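Local coordinates for protein Co-type Nitrile Hydratase beta subunit (Pseudomonas putida, PDB 3QYH) that probably pairs with an alpha subunit to form the cobalt-dependent nitrile hydratase, the enzyme that hydrates nitriles to the corresponding amides, at residues G84-A88 / T89-T93; A109-D112 / G113-T117; K142-V145 / G146-M150. All blocks are in the same frame, centred on the assembly; numbering follows the deposited sequence.

Interaction 1: residues G84-A88 / T89-T93; sequences GVLTA and TEVAT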
loop_
_atom_site.group_PDB
_atom_site.type_symbol
_atom_site.label_atom_id
_atom_site.label_comp_id
_atom_site.label_asym_id
_atom_site.label_seq_id
_atom_site.Cartn_x
_atom_site.Cartn_y
_atom_site.Cartn_z
ATOM N N GLY B 84 -25.534 -4.694 5.215
ATOM C CA GLY B 84 -26.659 -5.599 5.372
ATOM C C GLY B 84 -26.301 -7.071 5.259
ATOM O O GLY B 84 -27.175 -7.926 5.172
ATOM N N VAL B 85 -25.011 -7.377 5.274
ATOM C CA VAL B 85 -24.563 -8.760 5.174
ATOM C C VAL B 85 -24.700 -9.486 6.517
ATOM O O VAL B 85 -25.038 -10.661 6.565
ATOM C CB VAL B 85 -23.112 -8.825 4.671
ATOM C CG1 VAL B 85 -22.619 -10.279 4.658
ATOM C CG2 VAL B 85 -23.027 -8.199 3.286
ATOM N N LEU B 86 -24.430 -8.789 7.615
ATOM C CA LEU B 86 -24.601 -9.337 8.960
ATOM C C LEU B 86 -25.473 -8.359 9.746
ATOM O O LEU B 86 -25.568 -7.207 9.368
ATOM C CB LEU B 86 -23.247 -9.444 9.688
ATOM C CG LEU B 86 -22.123 -10.293 9.091
ATOM C CD1 LEU B 86 -20.862 -10.239 9.997
ATOM C CD2 LEU B 86 -22.611 -11.715 8.935
ATOM N N THR B 87 -26.078 -8.802 10.848
ATOM C CA THR B 87 -26.802 -7.874 11.724
ATOM C C THR B 87 -25.934 -7.548 12.906
ATOM O O THR B 87 -24.998 -8.280 13.207
ATOM C CB THR B 87 -28.129 -8.461 12.286
ATOM O OG1 THR B 87 -27.846 -9.476 13.258
ATOM C CG2 THR B 87 -28.988 -9.039 11.188
ATOM N N ALA B 88 -26.272 -6.468 13.603
ATOM C CA ALA B 88 -25.530 -6.051 14.790
ATOM C C ALA B 88 -25.495 -7.146 15.852
ATOM O O ALA B 88 -24.459 -7.378 16.493
ATOM C CB ALA B 88 -26.127 -4.778 15.372
ATOM N N THR B 89 -26.626 -7.822 16.026
ATOM C CA THR B 89 -26.726 -8.897 17.003
ATOM C C THR B 89 -25.803 -10.077 16.662
ATOM O O THR B 89 -25.056 -10.561 17.524
ATOM C CB THR B 89 -28.177 -9.387 17.162
ATOM O OG1 THR B 89 -28.938 -8.372 17.822
ATOM C CG2 THR B 89 -28.212 -10.642 18.010
ATOM N N GLU B 90 -25.844 -10.522 15.413
ATOM C CA GLU B 90 -24.930 -11.591 14.976
ATOM C C GLU B 90 -23.498 -11.261 15.342
ATOM O O GLU B 90 -22.795 -12.090 15.940
ATOM C CB GLU B 90 -25.028 -11.830 13.478
ATOM C CG GLU B 90 -26.269 -12.585 13.092
ATOM C CD GLU B 90 -26.412 -12.717 11.609
ATOM O OE1 GLU B 90 -26.267 -11.697 10.894
ATOM O OE2 GLU B 90 -26.681 -13.846 11.151
ATOM N N VAL B 91 -23.080 -10.036 14.998
ATOM C CA VAL B 91 -21.724 -9.572 15.294
ATOM C C VAL B 91 -21.446 -9.541 16.801
ATOM O O VAL B 91 -20.399 -9.997 17.254
ATOM C CB VAL B 91 -21.431 -8.188 14.648
ATOM C CG1 VAL B 91 -20.079 -7.652 15.119
ATOM C CG2 VAL B 91 -21.455 -8.303 13.132
ATOM N N ALA B 92 -22.384 -9.012 17.581
ATOM C CA ALA B 92 -22.212 -9.008 19.032
ATOM C C ALA B 92 -22.125 -10.427 19.639
ATOM O O ALA B 92 -21.260 -10.704 20.472
ATOM C CB ALA B 92 -23.333 -8.203 19.690
ATOM N N THR B 93 -23.010 -11.326 19.215
ATOM C CA THR B 93 -23.058 -12.674 19.798
ATOM C C THR B 93 -22.079 -13.662 19.180
ATOM O O THR B 93 -21.648 -14.611 19.836
ATOM C CB THR B 93 -24.431 -13.289 19.616
ATOM O OG1 THR B 93 -24.754 -13.298 18.222
ATOM C CG2 THR B 93 -25.475 -12.455 20.363
#
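At Thr87 the chain passes from a loop into the first turn of helix 88-93: Val91 N donates to Thr87 O over 3.2 Å, and Ala92 N to Ala88 O over 2.9 Å. Thr87 is the N-cap, and its side chain and that of Glu90 exchange bonds with each other's backbone. Thr87 OG1 sits between its backbone N and carbonyl carbon (chi1 71°), which turns it over the open end of the helix, where Glu90 N reaches it at 3.1 Å in an almost straight bond (N-H...O 174°). In return, Glu90 folds CG back beside its backbone N, and the carboxylate takes Thr87 N on OE1 at 2.9 Å, through the lone pair that faces away from OE2. The two side chains cross at about a right angle, with Glu90 CG 3.5 Å from Thr87 OG1. Beside this polar pair, Leu86 CD1 meets Val91 CG2 at 3.7 Å, a hydrophobic staple joining the residue before the N-cap to the fourth of the helix; both also pack on helix 68-82. Glu90 OE2 accepts from Ala97 N and forms a salt bridge to a basic side chain of the neighbouring protein chain. With both halves of the capping box engaged, two amides at the helix start are satisfied, and the carboxylate, close to the positive end of the helix dipole and a basic group, is probably held as the anion.

Interaction 2: residues A109-D112 / G113-T117; sequences AIVD and GLLST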
loop_
_atom_site.group_PDB
_atom_site.type_symbol
_atom_site.label_atom_id
_atom_site.label_comp_id
_atom_site.label_asym_id
_atom_site.label_seq_id
_atom_site.Cartn_x
_atom_site.Cartn_y
_atom_site.Cartn_z
ATOM N N ALA B 109 -10.037 -24.394 -4.662
ATOM C CA ALA B 109 -9.698 -24.549 -6.069
ATOM C C ALA B 109 -9.302 -23.259 -6.790
ATOM O O ALA B 109 -8.510 -23.299 -7.733
ATOM C CB ALA B 109 -10.836 -25.229 -6.813
ATOM N N ILE B 110 -9.851 -22.124 -6.378
ATOM C CA ILE B 110 -9.549 -20.884 -7.080
ATOM C C ILE B 110 -8.585 -19.916 -6.366
ATOM O O ILE B 110 -8.248 -18.865 -6.925
ATOM C CB ILE B 110 -10.824 -20.134 -7.467
ATOM C CG1 ILE B 110 -11.510 -19.559 -6.229
ATOM C CG2 ILE B 110 -11.783 -21.056 -8.202
ATOM C CD1 ILE B 110 -12.697 -18.680 -6.594
ATOM N N VAL B 111 -8.158 -20.248 -5.151
ATOM C CA VAL B 111 -7.299 -19.335 -4.381
ATOM C C VAL B 111 -6.069 -18.900 -5.207
ATOM O O VAL B 111 -5.828 -17.716 -5.412
ATOM C CB VAL B 111 -6.853 -19.938 -3.028
ATOM C CG1 VAL B 111 -5.725 -19.068 -2.378
ATOM C CG2 VAL B 111 -8.044 -20.042 -2.064
ATOM N N ASP B 112 -5.302 -19.858 -5.697
ATOM C CA ASP B 112 -4.080 -19.502 -6.410
ATOM C C ASP B 112 -4.324 -18.610 -7.622
ATOM O O ASP B 112 -3.632 -17.609 -7.802
ATOM C CB ASP B 112 -3.291 -20.731 -6.832
ATOM C CG ASP B 112 -2.000 -20.354 -7.562
ATOM O OD1 ASP B 112 -1.128 -19.727 -6.922
ATOM O OD2 ASP B 112 -1.870 -20.665 -8.772
ATOM N N GLY B 113 -5.295 -18.976 -8.451
ATOM C CA GLY B 113 -5.591 -18.221 -9.662
ATOM C C GLY B 113 -6.114 -16.821 -9.352
ATOM O O GLY B 113 -5.793 -15.857 -10.060
ATOM N N LEU B 114 -6.911 -16.711 -8.291
ATOM C CA LEU B 114 -7.461 -15.423 -7.869
ATOM C C LEU B 114 -6.374 -14.505 -7.313
ATOM O O LEU B 114 -6.327 -13.306 -7.667
ATOM C CB LEU B 114 -8.585 -15.620 -6.845
ATOM C CG LEU B 114 -9.394 -14.377 -6.452
ATOM C CD1 LEU B 114 -10.860 -14.743 -6.267
ATOM C CD2 LEU B 114 -8.818 -13.762 -5.191
ATOM N N LEU B 115 -5.503 -15.047 -6.455
ATOM C CA LEU B 115 -4.421 -14.230 -5.895
ATOM C C LEU B 115 -3.400 -13.826 -6.967
ATOM O O LEU B 115 -2.847 -12.719 -6.910
ATOM C CB LEU B 115 -3.718 -14.948 -4.736
ATOM C CG LEU B 115 -4.546 -15.203 -3.487
ATOM C CD1 LEU B 115 -3.678 -15.900 -2.437
ATOM C CD2 LEU B 115 -5.141 -13.884 -2.940
ATOM N N SER B 116 -3.153 -14.715 -7.940
ATOM C CA SER B 116 -2.217 -14.427 -9.023
ATOM C C SER B 116 -2.797 -13.458 -10.031
ATOM O O SER B 116 -2.075 -12.880 -10.845
ATOM C CB SER B 116 -1.818 -15.717 -9.785
ATOM O OG SER B 116 -1.265 -16.665 -8.904
ATOM N N THR B 117 -4.109 -13.294 -10.020
ATOM C CA THR B 117 -4.730 -12.422 -11.010
ATOM C C THR B 117 -5.087 -11.031 -10.454
ATOM O O THR B 117 -4.837 -10.011 -11.095
ATOM C CB THR B 117 -5.982 -13.094 -11.638
ATOM O OG1 THR B 117 -5.604 -14.323 -12.260
ATOM C CG2 THR B 117 -6.612 -12.202 -12.686
HETATM O O HOH W 1 -6.539 -21.630 -8.760
HETATM O O HOH W 2 -0.494 -17.101 -6.078
#
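Ser116 grips Asp112 O twice: its backbone N donates at 2.9 Å and its hydroxyl OG at 2.8 Å, the two arriving from opposite faces of the carbonyl plane. The hydroxyl bond stands 35° out of that plane, so it misses the lone-pair direction. With OG beside its own backbone N (chi1 -57°), Ser116 bends back along the helix to reach this oxygen. One residue on, Thr117 OG1 donates to Gly113 O at 2.7 Å. A water completes the polar side, donating to Asp112 OD1 at 2.8 Å and to Ser116 OG at 3.0 Å. On another side of the helix Val111 and Leu115, one turn apart, run alongside each other in the same direction, and Val111 CG1 touches Leu115 CD1 at 3.8 Å. The backbone repeats the same spacing, Leu114 N to Ile110 O and Leu115 N to Val111 O, while a second water spans Ala109 O and Gly113 N. Further out, Val111 and Leu114 rest on Leu106, and the neighbouring protein chain packs on Val111 and Leu115 and bonds to Ser116 O. Serine and threonine hydroxyls returning to the carbonyl four residues earlier are a familiar feature of alpha-helices, here in an amphipathic one at the subunit interface.

Interaction 3: residues K142-V145 / G146-M150; sequences KNPV and GHTRM
Pro144 and Thr148 meet across the inside of a loop that doubles back, the proline ring and the threonine side chain crossing at about a right angle. From Pro144 CB, which lies 4.0 Å from Gly146 N and 4.1 Å from Gly146 O, the ring continues to CG, which faces Thr148. That atom makes the main contact, reaching both Thr148 CB and Thr148 CG2 at 3.9 Å. Thr148 presents its methyl to the ring because CG2 takes the position between backbone N and carbonyl carbon, while OG1 lies anti to the N (chi1 -164°) and is left for polar partners: it bonds to Asp172 OD1 and, weakly, to Tyr215 OH. Nearer the mouth of the loop, Met150 closes in on Lys142, with Met150 CE 4.2 Å from Lys142 CG; the lysine touches through its aliphatic part, while NZ extends off in another direction. The run 142-145 heads back at 145° to 146-150. No hydrogen bond joins the two arms, whose side chains meet through sparse apolar touches, while the polar groups of Thr148, His147 and Arg149 are engaged by other parts of the fold or by the other chain. His147 ND1 pairs with Glu56 OE1 and His147 N with His176 NE2, and the imidazole side chain is about 9 Å from the bound cobalt ion, too far to be a ligand. The loop joins strands 136-139 and 158-168 of the SH3-like C-terminal region, and from it Arg149 NH2 bonds to a modified side chain of the neighbouring protein chain, consistent with the beta-subunit arginine of nitrile hydratases that meets the oxidised cysteine ligands of the metal.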
loop_
_atom_site.group_PDB
_atom_site.type_symbol
_atom_site.label_atom_id
_atom_site.label_comp_id
_atom_site.label_asym_id
_atom_site.label_seq_id
_atom_site.Cartn_x
_atom_site.Cartn_y
_atom_site.Cartn_z
ATOM N N LYS B 142 -10.301 20.984 -1.806
ATOM C CA LYS B 142 -11.596 20.374 -1.531
ATOM C C LYS B 142 -11.533 19.712 -0.182
ATOM O O LYS B 142 -10.473 19.302 0.269
ATOM C CB LYS B 142 -11.967 19.360 -2.615
ATOM C CG LYS B 142 -11.607 19.847 -4.006
ATOM C CD LYS B 142 -12.402 19.160 -5.076
ATOM C CE LYS B 142 -13.783 19.800 -5.198
ATOM N NZ LYS B 142 -14.536 19.249 -6.363
ATOM N N ASN B 143 -12.666 19.629 0.492
ATOM C CA ASN B 143 -12.637 19.069 1.825
ATOM C C ASN B 143 -13.844 18.194 2.060
ATOM O O ASN B 143 -14.626 18.448 2.964
ATOM C CB ASN B 143 -12.512 20.188 2.874
ATOM C CG ASN B 143 -11.160 20.843 2.845
ATOM O OD1 ASN B 143 -10.193 20.318 3.416
ATOM N ND2 ASN B 143 -11.066 21.984 2.158
ATOM N N PRO B 144 -13.982 17.134 1.246
ATOM C CA PRO B 144 -15.151 16.262 1.329
ATOM C C PRO B 144 -15.173 15.540 2.658
ATOM O O PRO B 144 -14.101 15.233 3.176
ATOM C CB PRO B 144 -14.912 15.224 0.229
ATOM C CG PRO B 144 -13.484 15.318 -0.146
ATOM C CD PRO B 144 -12.930 16.619 0.353
ATOM N N VAL B 145 -16.363 15.253 3.189
ATOM C CA VAL B 145 -16.461 14.440 4.389
ATOM C C VAL B 145 -16.346 12.965 4.023
ATOM O O VAL B 145 -16.002 12.142 4.866
ATOM C CB VAL B 145 -17.783 14.679 5.144
ATOM C CG1 VAL B 145 -17.848 16.116 5.626
ATOM C CG2 VAL B 145 -18.960 14.351 4.246
ATOM N N GLY B 146 -16.623 12.646 2.765
ATOM C CA GLY B 146 -16.518 11.280 2.281
ATOM C C GLY B 146 -15.113 10.917 1.822
ATOM O O GLY B 146 -14.144 11.638 2.069
ATOM N N HIS B 147 -15.007 9.783 1.139
ATOM C CA HIS B 147 -13.706 9.200 0.807
ATOM C C HIS B 147 -13.031 9.991 -0.321
ATOM O O HIS B 147 -13.681 10.313 -1.315
ATOM C CB HIS B 147 -13.894 7.733 0.388
ATOM C CG HIS B 147 -12.610 7.013 0.082
ATOM N ND1 HIS B 147 -11.612 6.830 1.019
ATOM C CD2 HIS B 147 -12.179 6.405 -1.051
ATOM C CE1 HIS B 147 -10.616 6.145 0.473
ATOM N NE2 HIS B 147 -10.936 5.872 -0.780
ATOM N N THR B 148 -11.738 10.286 -0.179
ATOM C CA THR B 148 -10.975 10.908 -1.251
ATOM C C THR B 148 -9.509 10.521 -1.143
ATOM O O THR B 148 -9.053 10.100 -0.073
ATOM C CB THR B 148 -11.108 12.458 -1.229
ATOM O OG1 THR B 148 -10.674 13.001 -2.488
ATOM C CG2 THR B 148 -10.277 13.077 -0.086
ATOM N N ARG B 149 -8.761 10.661 -2.242
ATOM C CA ARG B 149 -7.349 10.259 -2.225
ATOM C C ARG B 149 -6.378 11.417 -2.439
ATOM O O ARG B 149 -5.203 11.177 -2.730
ATOM C CB ARG B 149 -7.065 9.151 -3.269
ATOM C CG ARG B 149 -7.898 7.884 -3.074
ATOM C CD ARG B 149 -7.590 7.217 -1.712
ATOM N NE ARG B 149 -6.292 6.563 -1.736
ATOM C CZ ARG B 149 -5.733 5.949 -0.702
ATOM N NH1 ARG B 149 -6.340 5.900 0.487
ATOM N NH2 ARG B 149 -4.558 5.373 -0.869
ATOM N N MET B 150 -6.853 12.655 -2.300
ATOM C CA MET B 150 -5.966 13.812 -2.327
ATOM C C MET B 150 -5.566 14.160 -0.918
ATOM O O MET B 150 -6.392 14.671 -0.146
ATOM C CB MET B 150 -6.610 15.049 -3.022
ATOM C CG MET B 150 -8.022 15.411 -2.610
ATOM S SD MET B 150 -8.340 17.200 -2.910
ATOM C CE MET B 150 -8.355 17.255 -4.700
#

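Overall arrangement
Interactions 1 and 2 both belong to short helices of the N-terminal family region, 88-93 and 111-117, which follow each other in the chain, yet the two contacts stay about 17 Å apart at their nearest atoms. Interaction 3 lies in a loop of the C-terminal region, about 18 Å from either at nearest atoms and across the chain's centre from interaction 2. All three are partly buried, but 142-150 lies closest to the middle of the chain, whereas the helical contacts are peripheral. Their chemistry differs with the element that carries it: capping at a helix start, hydroxyl-to-carbonyl bonds with water along a helix, and apolar touches within a loop. Each also reaches the neighbouring protein chain.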